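Local coordinates for probable sugar ABC transporter, sugar-binding protein (Streptococcus pneumoniae, PDB 2W7Y), which binds glycans as the probable solute-binding component of a sugar ABC transporter and holds the blood group A-trisaccharide in its pocket, at residues K165-K170 against K273-F278; D183-A188 against M247-A252; F201-P206 against Q251-K256; T213-T218 against A240-M245; A264-F269 against G285-N290. All blocks are in the same frame, centred on the assembly; numbering follows the deposited sequence.

Contact 1: K165-K170 against K273-F278; sequences KDIFAK and KSAVFF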
# COMPACT_ATOMS: atom_id res chain seq x y z
N LYS A 165 21.78 5.96 1.89
CA LYS A 165 23.02 5.38 2.42
C LYS A 165 24.07 6.43 2.79
O LYS A 165 24.80 6.26 3.77
CB LYS A 165 23.62 4.38 1.42
CG LYS A 165 22.72 3.19 1.08
CD LYS A 165 23.38 2.25 0.08
CE LYS A 165 23.38 2.83 -1.33
NZ LYS A 165 24.20 2.02 -2.27
N ASP A 166 24.13 7.51 2.02
CA ASP A 166 25.12 8.58 2.23
C ASP A 166 24.84 9.42 3.48
O ASP A 166 25.75 9.72 4.25
CB ASP A 166 25.23 9.49 1.00
CG ASP A 166 25.73 8.75 -0.23
OD1 ASP A 166 26.26 7.63 -0.10
OD2 ASP A 166 25.59 9.31 -1.34
N ILE A 167 23.58 9.79 3.66
CA ILE A 167 23.14 10.55 4.84
C ILE A 167 23.34 9.74 6.13
O ILE A 167 23.80 10.29 7.13
CB ILE A 167 21.66 11.03 4.70
CG1 ILE A 167 21.54 12.04 3.55
CG2 ILE A 167 21.15 11.62 6.01
CD1 ILE A 167 20.11 12.36 3.12
N PHE A 168 23.02 8.45 6.09
CA PHE A 168 23.23 7.55 7.23
C PHE A 168 24.71 7.43 7.60
O PHE A 168 25.08 7.53 8.77
CB PHE A 168 22.64 6.17 6.96
CG PHE A 168 21.18 6.05 7.30
CD1 PHE A 168 20.20 6.69 6.54
CD2 PHE A 168 20.77 5.28 8.39
CE1 PHE A 168 18.85 6.58 6.85
CE2 PHE A 168 19.42 5.16 8.71
CZ PHE A 168 18.46 5.81 7.94
N ALA A 169 25.55 7.23 6.58
CA ALA A 169 26.99 7.08 6.78
C ALA A 169 27.61 8.33 7.40
O ALA A 169 28.44 8.23 8.30
CB ALA A 169 27.67 6.75 5.46
N LYS A 170 27.16 9.50 6.93
CA LYS A 170 27.63 10.80 7.42
C LYS A 170 27.20 11.11 8.84
O LYS A 170 27.93 11.75 9.60
CB LYS A 170 27.19 11.93 6.47
CG LYS A 170 27.91 11.92 5.12
CD LYS A 170 27.54 13.12 4.26
CE LYS A 170 28.34 13.15 2.98
NZ LYS A 170 27.87 12.13 2.00
N LYS A 273 16.98 15.24 0.45
CA LYS A 273 16.53 16.17 1.49
C LYS A 273 16.00 15.45 2.73
O LYS A 273 15.82 16.07 3.78
CB LYS A 273 15.46 17.12 0.94
CG LYS A 273 15.98 18.10 -0.10
CD LYS A 273 14.87 18.99 -0.62
CE LYS A 273 15.42 20.18 -1.39
NZ LYS A 273 15.97 19.79 -2.72
N SER A 274 15.75 14.14 2.61
CA SER A 274 15.34 13.31 3.74
C SER A 274 16.15 12.02 3.80
O SER A 274 16.75 11.61 2.81
CB SER A 274 13.83 13.03 3.71
OG SER A 274 13.43 12.44 2.48
N ALA A 275 16.17 11.38 4.97
CA ALA A 275 17.00 10.20 5.21
C ALA A 275 16.27 8.89 4.94
O ALA A 275 16.86 7.95 4.41
CB ALA A 275 17.56 10.21 6.63
N VAL A 276 15.00 8.84 5.31
CA VAL A 276 14.18 7.64 5.11
C VAL A 276 12.82 7.96 4.48
O VAL A 276 12.27 9.04 4.66
CB VAL A 276 14.08 6.79 6.43
CG1 VAL A 276 13.81 7.66 7.61
CG2 VAL A 276 13.02 5.68 6.31
N PHE A 277 12.31 6.99 3.72
CA PHE A 277 11.07 7.14 2.96
C PHE A 277 10.26 5.87 3.09
O PHE A 277 10.65 4.82 2.60
CB PHE A 277 11.41 7.42 1.49
CG PHE A 277 10.22 7.66 0.60
CD1 PHE A 277 9.20 8.52 0.99
CD2 PHE A 277 10.14 7.05 -0.64
CE1 PHE A 277 8.10 8.75 0.16
CE2 PHE A 277 9.06 7.28 -1.48
CZ PHE A 277 8.03 8.13 -1.08
N PHE A 278 9.13 5.97 3.79
CA PHE A 278 8.26 4.82 4.00
C PHE A 278 7.30 4.65 2.82
O PHE A 278 6.21 5.22 2.79
CB PHE A 278 7.49 4.95 5.33
CG PHE A 278 8.36 5.28 6.51
CD1 PHE A 278 9.27 4.35 7.00
CD2 PHE A 278 8.28 6.52 7.13
CE1 PHE A 278 10.09 4.65 8.09
CE2 PHE A 278 9.08 6.83 8.22
CZ PHE A 278 10.00 5.90 8.70
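Where strand 276-277 joins the mixed sheet built around strand 157-164, I167 and F168 of helix 165-171 pack against S274 and A275, the residues by which the chain enters that strand. The arrangement is a helix packed beside a short strand of the mixed sheet, in an alpha/beta lobe: strand 157-164 runs directly into the helix, and the strand pairs antiparallel with 276-277. The chain turns a corner at A275, and the small methyl group suits this bend because both helix side chains can close on it. I167 meets it with its branch methyl, CG2 lying 3.9 Å from A275 CB. On the longer branch, CG1 starts beside the backbone N (chi1 -65°) and the chain continues extended at chi2, which brings CD1 within 3.5 Å of S274 O. F168 CE1 is also 3.9 Å from A275 CB. A branched aliphatic residue and a flat ring thus share one alanine methyl. Behind them, I192 of helix 182-193 touches I167, F168 and A275 alike, while Y163 meets the F168 ring edge-to-face. A275 is hydrogen-bonded through its main chain to N164, Y199 and A200. At the ring itself, A275 O lies near the plane, with F168 CE1 3.4 Å away at the edge.

Contact 2: D183-A188 against M247-A252; sequences DDFTQA and MKEIQA
E249 and T186 are brought together by the rotation of two side chains. E249 leaves its helix with CG anti to the backbone N (chi1 -172°) and then bends at chi2 (51°), which brings the carboxylate to T186. T186 puts its methyl opposite the carbonyl carbon, so CG2 is the atom presented to the acid, 3.4 Å from E249 OE2. T186 CB follows at 3.6 Å from the same oxygen, so OE2 has an aliphatic as well as a polar neighbour. F185 approaches the stem instead, its CE2 lying 3.9 Å from E249 CG, with the ring turned 63° from the carboxylate plane. A long acid suits this place: its CG can lie obliquely against an aromatic ring while its head reaches polar partners. One of these is water 1, which donates a proton to E249 OE2 at 2.7 Å and the other to T186 O at 2.8 Å, linking side chain to backbone across the interface. E249 OE1 forms a salt bridge with R193, further along the same helix as T186. This buried acid therefore has both oxygens engaged, and the arginine would be expected to favour its charged form. With an aromatic ring against the acid's stem and water and an arginine at its head, the contact is a helix-helix interface, joining helices 182-193 and 237-252 in one alpha/beta lobe of the solute-binding protein.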
# COMPACT_ATOMS: atom_id res chain seq x y z
N ASP A 183 14.15 1.43 19.61
CA ASP A 183 15.11 2.40 20.13
C ASP A 183 16.31 2.62 19.20
O ASP A 183 16.82 3.74 19.11
CB ASP A 183 15.57 2.00 21.54
CG ASP A 183 14.47 2.20 22.60
OD1 ASP A 183 14.65 1.74 23.74
OD2 ASP A 183 13.43 2.83 22.30
N ASP A 184 16.75 1.57 18.51
CA ASP A 184 17.80 1.68 17.49
C ASP A 184 17.38 2.62 16.35
O ASP A 184 18.19 3.41 15.86
CB ASP A 184 18.16 0.31 16.90
CG ASP A 184 18.88 -0.59 17.89
OD1 ASP A 184 19.58 -0.09 18.80
OD2 ASP A 184 18.76 -1.83 17.73
N PHE A 185 16.13 2.49 15.93
CA PHE A 185 15.55 3.33 14.88
C PHE A 185 15.48 4.80 15.30
O PHE A 185 15.87 5.68 14.54
CB PHE A 185 14.16 2.80 14.49
CG PHE A 185 13.30 3.79 13.75
CD1 PHE A 185 13.63 4.20 12.46
CD2 PHE A 185 12.15 4.31 14.34
CE1 PHE A 185 12.84 5.11 11.78
CE2 PHE A 185 11.35 5.22 13.66
CZ PHE A 185 11.69 5.62 12.38
N THR A 186 14.98 5.05 16.52
CA THR A 186 14.85 6.40 17.05
C THR A 186 16.20 7.06 17.32
O THR A 186 16.35 8.27 17.17
CB THR A 186 14.01 6.44 18.36
OG1 THR A 186 14.68 5.68 19.37
CG2 THR A 186 12.61 5.88 18.12
N GLN A 187 17.18 6.25 17.73
CA GLN A 187 18.55 6.73 17.94
C GLN A 187 19.24 7.06 16.61
O GLN A 187 20.03 8.00 16.53
CB GLN A 187 19.37 5.72 18.76
CG GLN A 187 18.95 5.65 20.22
CD GLN A 187 19.39 4.39 20.95
OE1 GLN A 187 18.74 3.95 21.90
NE2 GLN A 187 20.51 3.82 20.52
N ALA A 188 18.92 6.29 15.57
CA ALA A 188 19.40 6.55 14.22
C ALA A 188 18.80 7.84 13.68
O ALA A 188 19.49 8.65 13.06
CB ALA A 188 19.08 5.38 13.30
N MSE A 247 3.91 8.30 17.90
CA MSE A 247 3.57 9.70 18.15
C MSE A 247 4.71 10.51 18.76
O MSE A 247 4.89 11.68 18.42
CB MSE A 247 2.34 9.81 19.05
CG MSE A 247 1.03 9.49 18.36
SE MSE A 247 -0.48 9.56 19.57
CE MSE A 247 -1.91 9.48 18.26
N LYS A 248 5.47 9.89 19.66
CA LYS A 248 6.67 10.50 20.24
C LYS A 248 7.74 10.75 19.18
O LYS A 248 8.40 11.80 19.20
CB LYS A 248 7.24 9.62 21.35
CG LYS A 248 6.53 9.74 22.69
CD LYS A 248 6.96 8.63 23.65
CE LYS A 248 8.43 8.75 24.04
NZ LYS A 248 8.90 7.56 24.81
N GLU A 249 7.89 9.79 18.28
CA GLU A 249 8.86 9.89 17.19
C GLU A 249 8.42 10.90 16.12
O GLU A 249 9.25 11.63 15.58
CB GLU A 249 9.12 8.51 16.57
CG GLU A 249 10.26 8.47 15.55
CD GLU A 249 11.56 9.10 16.04
OE1 GLU A 249 12.32 9.58 15.18
OE2 GLU A 249 11.82 9.11 17.26
N ILE A 250 7.12 10.93 15.85
CA ILE A 250 6.53 11.90 14.91
C ILE A 250 6.65 13.34 15.45
O ILE A 250 6.86 14.28 14.67
CB ILE A 250 5.06 11.52 14.59
CG1 ILE A 250 4.96 10.62 13.35
CG2 ILE A 250 4.22 12.76 14.32
CD1 ILE A 250 5.86 9.39 13.32
N GLN A 251 6.52 13.50 16.77
CA GLN A 251 6.66 14.80 17.41
C GLN A 251 8.12 15.27 17.39
O GLN A 251 8.41 16.43 17.13
CB GLN A 251 6.11 14.76 18.83
CG GLN A 251 5.72 16.13 19.39
CD GLN A 251 4.99 16.03 20.71
OE1 GLN A 251 5.54 15.54 21.70
NE2 GLN A 251 3.74 16.49 20.74
N ALA A 252 9.03 14.33 17.66
CA ALA A 252 10.47 14.57 17.58
C ALA A 252 10.92 14.86 16.15
O ALA A 252 11.90 15.57 15.93
CB ALA A 252 11.24 13.38 18.15
O HOH W 1 14.29 10.17 17.46

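Contact 3: F201-P206 against Q251-K256; sequences FGAGEP and QANGSK. With A2G (2-acetamido-2-deoxy-alpha-D-galactopyranose), chain C.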
# COMPACT_ATOMS: atom_id res chain seq x y z
N PHE A 201 12.37 11.86 8.29
CA PHE A 201 11.39 11.25 7.40
C PHE A 201 10.15 12.12 7.24
O PHE A 201 9.89 13.01 8.06
CB PHE A 201 11.00 9.84 7.89
CG PHE A 201 10.51 9.80 9.32
CD1 PHE A 201 11.39 9.53 10.37
CD2 PHE A 201 9.16 10.01 9.62
CE1 PHE A 201 10.95 9.49 11.69
CE2 PHE A 201 8.71 9.97 10.94
CZ PHE A 201 9.61 9.71 11.98
N GLY A 202 9.40 11.88 6.16
CA GLY A 202 8.09 12.49 6.00
C GLY A 202 7.05 11.78 6.85
O GLY A 202 7.01 10.55 6.90
N ALA A 203 6.22 12.56 7.53
CA ALA A 203 5.13 12.02 8.35
C ALA A 203 3.77 12.40 7.77
O ALA A 203 3.66 13.32 6.96
CB ALA A 203 5.26 12.50 9.79
N GLY A 204 2.73 11.68 8.19
CA GLY A 204 1.39 11.83 7.62
C GLY A 204 0.88 10.44 7.30
O GLY A 204 0.79 9.60 8.20
N GLU A 205 0.57 10.19 6.03
CA GLU A 205 0.28 8.83 5.55
C GLU A 205 1.42 7.84 5.87
O GLU A 205 1.14 6.74 6.34
CB GLU A 205 -0.04 8.83 4.05
CG GLU A 205 -0.32 7.43 3.46
CD GLU A 205 -0.38 7.42 1.94
OE1 GLU A 205 -1.26 6.74 1.38
OE2 GLU A 205 0.45 8.09 1.29
N PRO A 206 2.69 8.21 5.60
CA PRO A 206 3.81 7.30 5.89
C PRO A 206 3.97 6.88 7.36
O PRO A 206 4.60 5.86 7.63
CB PRO A 206 5.03 8.10 5.46
CG PRO A 206 4.52 9.08 4.47
CD PRO A 206 3.18 9.46 4.98
N GLN A 251 6.52 13.50 16.77
CA GLN A 251 6.66 14.80 17.41
C GLN A 251 8.12 15.27 17.39
O GLN A 251 8.41 16.43 17.13
CB GLN A 251 6.11 14.76 18.83
CG GLN A 251 5.72 16.13 19.39
CD GLN A 251 4.99 16.03 20.71
OE1 GLN A 251 5.54 15.54 21.70
NE2 GLN A 251 3.74 16.49 20.74
N ALA A 252 9.03 14.33 17.66
CA ALA A 252 10.47 14.57 17.58
C ALA A 252 10.92 14.86 16.15
O ALA A 252 11.90 15.57 15.93
CB ALA A 252 11.24 13.38 18.15
N ASN A 253 10.19 14.29 15.19
CA ASN A 253 10.46 14.49 13.76
C ASN A 253 10.17 15.92 13.29
O ASN A 253 10.69 16.35 12.26
CB ASN A 253 9.65 13.47 12.94
CG ASN A 253 10.09 13.41 11.49
OD1 ASN A 253 11.25 13.12 11.18
ND2 ASN A 253 9.16 13.67 10.58
N GLY A 254 9.35 16.64 14.04
CA GLY A 254 9.02 18.03 13.74
C GLY A 254 7.66 18.20 13.09
O GLY A 254 7.31 17.46 12.17
N SER A 255 6.91 19.19 13.58
CA SER A 255 5.58 19.53 13.04
C SER A 255 5.64 20.00 11.59
O SER A 255 4.67 19.87 10.84
CB SER A 255 4.92 20.60 13.92
OG SER A 255 5.73 21.76 14.02
N LYS A 256 6.79 20.55 11.22
CA LYS A 256 7.06 21.03 9.86
C LYS A 256 7.07 19.88 8.85
O LYS A 256 6.82 20.09 7.66
CB LYS A 256 8.43 21.73 9.86
CG LYS A 256 8.70 22.65 8.68
CD LYS A 256 10.20 22.87 8.49
CE LYS A 256 10.82 23.59 9.69
NZ LYS A 256 12.22 23.14 9.94
O5 A2G C . 1.36 4.17 -2.60
C1 A2G C . 0.09 3.47 -2.52
C2 A2G C . -0.78 4.20 -1.51
N2 A2G C . -2.10 3.58 -1.40
C3 A2G C . -0.98 5.65 -1.97
O3 A2G C . -1.88 6.33 -1.09
C4 A2G C . 0.36 6.37 -2.08
O4 A2G C . 0.97 6.48 -0.78
C5 A2G C . 1.27 5.58 -3.02
C6 A2G C . 2.67 6.19 -3.11
O6 A2G C . 3.49 5.33 -3.91
C7 A2G C . -2.60 3.20 -0.23
O7 A2G C . -2.02 3.31 0.85
C8 A2G C . -4.00 2.60 -0.32
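N253 reaches across to F201, and its side-chain atoms from CB outward each meet it. CB rests near the far end of the ring, 3.9 Å from F201 CZ. CG, anti to the backbone N (chi1 -168°), carries the amide over the ring, and chi2 turns it nearly parallel, the planes 5° apart; N253 CG itself lies 3.7 Å from F201 CE2. OD1 sits over the centre of the ring, where it accepts a weak bond from F201 N (3.3 Å) and another hydrogen bond from R193. ND2, at the other tip, donates to F201 O over 2.7 Å in a nearly straight bond (160°). Asparagine suits the place because one amide offers both a donor and an acceptor to a backbone, and its flatness allows stacking. Along the loop, E205 accepts hydrogen bonds from the bound N-acetylgalactosamine, OE1 from O3 (2.6 Å) and OE2 from O4 (2.7 Å), alongside R209, N279 and W282. The amide thus ties the backbone where the loop to E205 starts. The contact sits where strand 199-201 and helix 237-252 give out, with F185 and M189 of helix 182-193 against the F201 ring and helix 207-215 following the loop.

Contact 4: T213-T218 against A240-M245; sequences TVLGTT and ADALKM
V214 and M245 run across each other at a slant, while A242 lies between V214 and L215 and presents its methyl group to both. V214 splits its two branches between two partners. CG1 points at the small residue, 3.6 Å from A242 CB and 3.9 Å from A242 CA, so the valine comes down almost onto the backbone of the opposing helix. CG2, placed anti to the V214 backbone N, instead meets the selenium of M245, modelled as selenomethionine, at 4.0 Å. Selenium is the M245 atom that touches; the bend at chi3 only directs CE. L215 completes the set from the other flank: its CG lies anti to the backbone N (chi1 -163°), and CD1 ends 4.0 Å from A242 CB. Alanine suits its place because a short side chain lets the helices draw close, with only 5.7 Å between the CA atoms of L215 and A242. The branched and flexible residues fill in around it, and the touching groups are all apolar. Here the last turn of helix 207-215 meets the first half of helix 237-252. V246 of the latter also touches V214, F211 of the former packs on A242 and L243, and helix 414-427 contacts A240, L243 and K244.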
# COMPACT_ATOMS: atom_id res chain seq x y z
N THR A 213 3.87 -1.60 11.60
CA THR A 213 5.00 -2.51 11.77
C THR A 213 5.45 -2.68 13.22
O THR A 213 5.92 -3.76 13.59
CB THR A 213 6.19 -2.15 10.85
OG1 THR A 213 6.54 -0.77 11.00
CG2 THR A 213 5.83 -2.41 9.40
N VAL A 214 5.32 -1.63 14.03
CA VAL A 214 5.74 -1.70 15.44
C VAL A 214 4.75 -2.53 16.26
O VAL A 214 5.12 -3.15 17.26
CB VAL A 214 6.01 -0.30 16.08
CG1 VAL A 214 4.71 0.42 16.46
CG2 VAL A 214 6.92 -0.43 17.30
N LEU A 215 3.50 -2.55 15.82
CA LEU A 215 2.48 -3.42 16.39
C LEU A 215 2.84 -4.89 16.13
O LEU A 215 2.68 -5.73 17.01
CB LEU A 215 1.10 -3.07 15.82
CG LEU A 215 -0.17 -3.55 16.53
CD1 LEU A 215 -0.32 -2.93 17.92
CD2 LEU A 215 -1.38 -3.22 15.67
N GLY A 216 3.37 -5.17 14.94
CA GLY A 216 3.79 -6.52 14.57
C GLY A 216 5.07 -7.02 15.23
O GLY A 216 5.63 -8.03 14.82
N THR A 217 5.52 -6.30 16.26
CA THR A 217 6.75 -6.61 16.97
C THR A 217 6.52 -7.61 18.12
O THR A 217 7.47 -8.17 18.67
CB THR A 217 7.45 -5.30 17.46
OG1 THR A 217 8.87 -5.41 17.32
CG2 THR A 217 7.08 -4.96 18.90
N THR A 218 5.25 -7.81 18.47
CA THR A 218 4.85 -8.81 19.46
C THR A 218 3.78 -9.73 18.88
O THR A 218 3.12 -9.38 17.90
CB THR A 218 4.28 -8.17 20.76
OG1 THR A 218 3.08 -7.45 20.46
CG2 THR A 218 5.29 -7.23 21.42
N ALA A 240 -1.83 0.54 22.59
CA ALA A 240 -1.55 1.82 23.24
C ALA A 240 -0.07 2.19 23.20
O ALA A 240 0.26 3.36 22.99
CB ALA A 240 -2.07 1.81 24.68
N ASP A 241 0.80 1.20 23.41
CA ASP A 241 2.25 1.41 23.35
C ASP A 241 2.73 1.77 21.95
O ASP A 241 3.60 2.63 21.79
CB ASP A 241 3.01 0.17 23.83
CG ASP A 241 2.82 -0.11 25.31
OD1 ASP A 241 3.17 -1.23 25.74
OD2 ASP A 241 2.32 0.78 26.04
N ALA A 242 2.18 1.10 20.93
CA ALA A 242 2.55 1.36 19.54
C ALA A 242 2.19 2.80 19.16
O ALA A 242 3.03 3.54 18.65
CB ALA A 242 1.85 0.36 18.62
N LEU A 243 0.95 3.16 19.44
CA LEU A 243 0.45 4.52 19.24
C LEU A 243 1.39 5.55 19.87
O LEU A 243 1.76 6.53 19.21
CB LEU A 243 -0.95 4.62 19.86
CG LEU A 243 -2.13 5.28 19.13
CD1 LEU A 243 -2.19 4.94 17.64
CD2 LEU A 243 -3.42 4.89 19.84
N LYS A 244 1.79 5.31 21.11
CA LYS A 244 2.63 6.24 21.88
C LYS A 244 4.07 6.35 21.37
O LYS A 244 4.61 7.46 21.27
CB LYS A 244 2.61 5.86 23.37
CG LYS A 244 3.30 6.87 24.28
CD LYS A 244 3.19 6.48 25.74
CE LYS A 244 4.08 7.36 26.60
NZ LYS A 244 3.96 7.03 28.05
N MSE A 245 4.68 5.21 21.07
CA MSE A 245 6.02 5.14 20.49
C MSE A 245 6.15 5.95 19.20
O MSE A 245 7.11 6.69 19.03
CB MSE A 245 6.38 3.68 20.18
CG MSE A 245 6.96 2.90 21.33
SE MSE A 245 6.61 1.00 21.07
CE MSE A 245 8.26 0.23 21.77

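Contact 5: A264-F269 against G285-N290; sequences AYSKDF and GEMSKN
F269 and M287 form the tight part of this contact, while S266 and N290 mark its looser margins. M287, modelled as selenomethionine, bends at both chi2 and chi3 (84° and -63°) and crosses the phenylalanine at about a right angle. Its selenium comes to the rim of the ring, 3.6 Å from F269 CD2 and 3.7 Å from F269 CE2. Measured to the ring centre, M287 SE is 4.8 Å away and 81° off the normal, which makes this an edge-on Met-aromatic contact. The terminal methyl lies in the ring plane as well, M287 CE being 3.9 Å from F269 CD2. Both residues are buried, and F277 and L293 of the adjoining strands touch each of them. A flexible, unbranched chain fits such a place because it can bend round a rigid ring and match its rim.

Toward the more open side the fit slackens. S266, partly exposed, approaches only the methyl, with OG 4.2 Å from M287 CE, and N290 stands still farther off, its ND2 4.4 Å from F269 O. Both are hydrogen-bonded to Q270 instead, S266 OG to its side-chain OE1 and N290 ND2 to its main-chain O. S266 also lies about 7 Å, by its side chain, from the bound N-acetylgalactosamine. The chemistry is consistent with a mainly apolar, Met-aromatic join between helices 262-270 and 284-287, with the N290 to Q270 bond at its margin.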
# COMPACT_ATOMS: atom_id res chain seq x y z
N ALA A 264 4.15 13.28 -1.97
CA ALA A 264 4.79 14.59 -1.86
C ALA A 264 6.12 14.55 -1.10
O ALA A 264 6.83 15.55 -1.02
CB ALA A 264 3.84 15.60 -1.24
N TYR A 265 6.44 13.38 -0.53
CA TYR A 265 7.72 13.16 0.15
C TYR A 265 8.75 12.45 -0.74
O TYR A 265 9.94 12.41 -0.40
CB TYR A 265 7.52 12.38 1.45
CG TYR A 265 6.80 13.16 2.53
CD1 TYR A 265 7.30 14.38 2.97
CD2 TYR A 265 5.64 12.66 3.10
CE1 TYR A 265 6.64 15.10 3.96
CE2 TYR A 265 4.97 13.37 4.09
CZ TYR A 265 5.48 14.59 4.52
OH TYR A 265 4.82 15.29 5.49
N SER A 266 8.28 11.90 -1.85
CA SER A 266 9.12 11.16 -2.79
C SER A 266 10.20 12.05 -3.42
O SER A 266 11.36 11.66 -3.48
CB SER A 266 8.27 10.52 -3.88
OG SER A 266 9.07 9.75 -4.76
N LYS A 267 9.79 13.23 -3.87
CA LYS A 267 10.68 14.20 -4.51
C LYS A 267 11.84 14.58 -3.60
O LYS A 267 13.00 14.51 -4.01
CB LYS A 267 9.88 15.44 -4.93
CG LYS A 267 10.56 16.31 -5.98
CD LYS A 267 9.53 17.23 -6.65
CE LYS A 267 10.20 18.33 -7.45
NZ LYS A 267 10.71 19.44 -6.58
N ASP A 268 11.52 14.96 -2.36
CA ASP A 268 12.52 15.35 -1.35
C ASP A 268 13.56 14.26 -1.15
O ASP A 268 14.75 14.55 -1.06
CB ASP A 268 11.84 15.64 -0.00
CG ASP A 268 11.31 17.06 0.09
OD1 ASP A 268 11.53 17.86 -0.84
OD2 ASP A 268 10.67 17.36 1.12
N PHE A 269 13.09 13.02 -1.08
CA PHE A 269 13.94 11.86 -0.86
C PHE A 269 14.87 11.60 -2.05
O PHE A 269 16.05 11.32 -1.85
CB PHE A 269 13.08 10.63 -0.55
CG PHE A 269 13.88 9.43 -0.15
CD1 PHE A 269 14.60 9.42 1.05
CD2 PHE A 269 13.91 8.30 -0.95
CE1 PHE A 269 15.34 8.31 1.42
CE2 PHE A 269 14.65 7.18 -0.58
CZ PHE A 269 15.37 7.19 0.61
N GLY A 285 11.21 2.43 -9.52
CA GLY A 285 11.44 3.19 -10.75
C GLY A 285 11.83 4.64 -10.52
O GLY A 285 12.61 5.21 -11.29
N GLU A 286 11.28 5.23 -9.46
CA GLU A 286 11.60 6.60 -9.08
C GLU A 286 12.88 6.63 -8.25
O GLU A 286 13.59 7.64 -8.20
CB GLU A 286 10.45 7.22 -8.27
CG GLU A 286 9.18 7.45 -9.07
CD GLU A 286 9.34 8.51 -10.13
OE1 GLU A 286 9.11 8.20 -11.32
OE2 GLU A 286 9.72 9.65 -9.78
N MSE A 287 13.17 5.51 -7.62
CA MSE A 287 14.27 5.41 -6.67
C MSE A 287 15.61 5.10 -7.35
O MSE A 287 16.65 5.61 -6.92
CB MSE A 287 13.93 4.37 -5.61
CG MSE A 287 14.13 4.86 -4.19
SE MSE A 287 12.67 5.88 -3.38
CE MSE A 287 12.56 7.46 -4.51
N SER A 288 15.57 4.30 -8.41
CA SER A 288 16.77 3.85 -9.13
C SER A 288 17.56 4.98 -9.79
O SER A 288 18.72 4.78 -10.18
CB SER A 288 16.40 2.80 -10.18
OG SER A 288 15.66 3.37 -11.25
N LYS A 289 16.94 6.15 -9.91
CA LYS A 289 17.58 7.34 -10.49
C LYS A 289 18.70 7.86 -9.59
O LYS A 289 19.70 8.39 -10.07
CB LYS A 289 16.53 8.44 -10.72
CG LYS A 289 15.31 8.01 -11.56
CD LYS A 289 15.66 7.93 -13.04
CE LYS A 289 14.41 8.00 -13.91
NZ LYS A 289 14.75 8.16 -15.36
N ASN A 290 18.53 7.69 -8.28
CA ASN A 290 19.53 8.09 -7.30
C ASN A 290 20.14 6.83 -6.65
O ASN A 290 19.46 6.13 -5.90
CB ASN A 290 18.88 9.01 -6.25
CG ASN A 290 19.89 9.63 -5.29
OD1 ASN A 290 21.04 9.18 -5.18
ND2 ASN A 290 19.46 10.66 -4.58

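Contacts 2, 3 and 4 all use helix 237-252: its first half packs apolar side chains in contact 4, its later turns add a water bridge in contact 2, and N253, near its end, gives an amide to the backbone in contact 3. Contacts 1 and 5 use other elements and interlock along the chain, F269 of contact 5 touching S274, A275 and F277 of contact 1. F201 and F278 join contact 3 to contact 1, while Y265 joins it to contact 5. The first four contacts are buried; contact 5 is partly so. Of the five, contact 3 holds E205, a residue of the glycan pocket, whereas contacts 2 and 4 are helix-helix interfaces.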